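Local coordinates for protein SalCYP truncation (Salinispora tropica, PDB 7ABB) that belongs to the cytochrome P450 family, as a truncated construct with a mainly alpha-helical fold that binds a heme c, at residues A135-L140 / H156-N161. Residues are numbered along the deposited sequence; the frame is centred on the assembly and turned at random.
Sequences ARPYVL and HLLAIN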
loop_
_atom_site.group_PDB
_atom_site.type_symbol
_atom_site.label_atom_id
_atom_site.label_comp_id
_atom_site.label_asym_id
_atom_site.label_seq_id
_atom_site.Cartn_x
_atom_site.Cartn_y
_atom_site.Cartn_z
ATOM N N ALA A 135 -12.151 -7.801 3.415
ATOM C CA ALA A 135 -11.347 -6.688 2.923
ATOM C C ALA A 135 -10.732 -6.993 1.564
ATOM O O ALA A 135 -10.706 -6.116 0.697
ATOM C CB ALA A 135 -10.262 -6.307 3.928
ATOM N N ARG A 136 -10.218 -8.214 1.353
ATOM C CA ARG A 136 -9.552 -8.473 0.073
ATOM C C ARG A 136 -10.517 -8.419 -1.104
ATOM O O ARG A 136 -10.213 -7.724 -2.089
ATOM C CB ARG A 136 -8.791 -9.798 0.129
ATOM C CG ARG A 136 -7.838 -9.991 -1.045
ATOM C CD ARG A 136 -6.982 -11.221 -0.868
ATOM N NE ARG A 136 -6.155 -11.092 0.335
ATOM C CZ ARG A 136 -6.260 -11.840 1.428
ATOM N NH1 ARG A 136 -7.148 -12.828 1.520
ATOM N NH2 ARG A 136 -5.452 -11.589 2.446
ATOM N N PRO A 137 -11.659 -9.112 -1.103
ATOM C CA PRO A 137 -12.578 -8.953 -2.236
ATOM C C PRO A 137 -13.113 -7.534 -2.363
ATOM O O PRO A 137 -13.323 -7.056 -3.488
ATOM C CB PRO A 137 -13.678 -9.986 -1.952
ATOM C CG PRO A 137 -13.523 -10.388 -0.605
ATOM C CD PRO A 137 -12.123 -10.140 -0.166
ATOM N N TYR A 138 -13.311 -6.842 -1.244
ATOM C CA TYR A 138 -13.729 -5.440 -1.267
ATOM C C TYR A 138 -12.719 -4.579 -2.013
ATOM O O TYR A 138 -13.065 -3.869 -2.965
ATOM C CB TYR A 138 -13.875 -4.954 0.177
ATOM C CG TYR A 138 -13.973 -3.476 0.396
ATOM C CD1 TYR A 138 -15.114 -2.767 0.055
ATOM C CD2 TYR A 138 -12.914 -2.773 0.957
ATOM C CE1 TYR A 138 -15.200 -1.409 0.283
ATOM C CE2 TYR A 138 -13.004 -1.439 1.194
ATOM C CZ TYR A 138 -14.134 -0.760 0.896
ATOM O OH TYR A 138 -14.190 0.579 1.149
ATOM N N VAL A 139 -11.465 -4.639 -1.590
ATOM C CA VAL A 139 -10.425 -3.817 -2.187
ATOM C C VAL A 139 -10.219 -4.183 -3.650
ATOM O O VAL A 139 -10.034 -3.301 -4.501
ATOM C CB VAL A 139 -9.124 -3.943 -1.373
ATOM C CG1 VAL A 139 -7.955 -3.280 -2.102
ATOM C CG2 VAL A 139 -9.308 -3.300 -0.008
ATOM N N LEU A 140 -10.199 -5.478 -3.968
ATOM C CA LEU A 140 -10.001 -5.873 -5.358
ATOM C C LEU A 140 -11.159 -5.413 -6.233
ATOM O O LEU A 140 -10.939 -4.958 -7.358
ATOM C CB LEU A 140 -9.810 -7.378 -5.448
ATOM C CG LEU A 140 -9.637 -7.948 -6.857
ATOM C CD1 LEU A 140 -8.473 -7.310 -7.601
ATOM C CD2 LEU A 140 -9.477 -9.464 -6.756
ATOM N N HIS A 156 -11.753 -14.816 -10.364
ATOM C CA HIS A 156 -10.517 -15.244 -11.006
ATOM C C HIS A 156 -9.329 -14.455 -10.469
ATOM O O HIS A 156 -8.306 -15.028 -10.080
ATOM C CB HIS A 156 -10.641 -15.071 -12.520
ATOM C CG HIS A 156 -9.469 -15.588 -13.292
ATOM N ND1 HIS A 156 -8.552 -14.757 -13.906
ATOM C CD2 HIS A 156 -9.074 -16.853 -13.572
ATOM C CE1 HIS A 156 -7.645 -15.490 -14.527
ATOM N NE2 HIS A 156 -7.934 -16.764 -14.334
ATOM N N LEU A 157 -9.460 -13.131 -10.421
ATOM C CA LEU A 157 -8.360 -12.297 -9.971
ATOM C C LEU A 157 -8.112 -12.479 -8.482
ATOM O O LEU A 157 -6.960 -12.426 -8.037
ATOM C CB LEU A 157 -8.643 -10.829 -10.291
ATOM C CG LEU A 157 -8.686 -10.456 -11.779
ATOM C CD1 LEU A 157 -8.878 -8.963 -11.885
ATOM C CD2 LEU A 157 -7.437 -10.918 -12.496
ATOM N N LEU A 158 -9.167 -12.706 -7.695
ATOM C CA LEU A 158 -8.958 -12.958 -6.275
ATOM C C LEU A 158 -8.120 -14.214 -6.071
ATOM O O LEU A 158 -7.240 -14.250 -5.202
ATOM C CB LEU A 158 -10.307 -13.089 -5.568
ATOM C CG LEU A 158 -10.279 -13.158 -4.048
ATOM C CD1 LEU A 158 -9.834 -11.857 -3.460
ATOM C CD2 LEU A 158 -11.660 -13.481 -3.534
ATOM N N ALA A 159 -8.373 -15.249 -6.880
ATOM C CA ALA A 159 -7.607 -16.488 -6.792
ATOM C C ALA A 159 -6.138 -16.258 -7.126
ATOM O O ALA A 159 -5.250 -16.840 -6.493
ATOM C CB ALA A 159 -8.212 -17.535 -7.728
ATOM N N ILE A 160 -5.858 -15.425 -8.129
ATOM C CA ILE A 160 -4.472 -15.088 -8.445
ATOM C C ILE A 160 -3.819 -14.389 -7.258
ATOM O O ILE A 160 -2.713 -14.743 -6.832
ATOM C CB ILE A 160 -4.411 -14.219 -9.713
ATOM C CG1 ILE A 160 -4.887 -15.034 -10.921
ATOM C CG2 ILE A 160 -2.991 -13.695 -9.930
ATOM C CD1 ILE A 160 -4.922 -14.253 -12.233
ATOM N N ASN A 161 -4.501 -13.385 -6.710
ATOM C CA ASN A 161 -3.940 -12.609 -5.612
ATOM C C ASN A 161 -3.635 -13.496 -4.408
ATOM O O ASN A 161 -2.566 -13.392 -3.800
ATOM C CB ASN A 161 -4.913 -11.496 -5.232
ATOM C CG ASN A 161 -4.453 -10.710 -4.033
ATOM O OD1 ASN A 161 -4.553 -11.180 -2.902
ATOM N ND2 ASN A 161 -3.962 -9.508 -4.264
#
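Leu158 and Leu140 carry most of this helix-to-helix contact, with Arg136 as the third large contributor. The CD2 methyl of Leu140 rests against the backbone of the other helix, 3.4 Å from Leu158 N and 3.9 Å from Leu157 CB; leucine suits this place because its branched end is apolar and long enough to reach the backbone of the facing turn. Leu158 reaches back across the interface: chi1 of -172° places CG opposite the backbone N, and CD1 comes within 3.6 Å of Arg136 CG, the two chains meeting at about a right angle, while CD2 lies near the ring of Pro137. Arg136 offers its methylenes to this apolar patch; its chain bends at chi3, and NH1 forms a salt bridge with Asp132, one turn earlier in the same helix. Its CD also passes 3.2 Å from Asn161 OD1, which lies obliquely to the guanidinium, the two planes 26° apart; the amide's ND2 is bonded to Asp238. No hydrogen bond joins the segments. Their axes, 10.5 Å apart at closest and 121° to one another, belong to helix 130-147, touched by helices 108-120 and 238-253, and to helix 154-165, touched by helix 182-199.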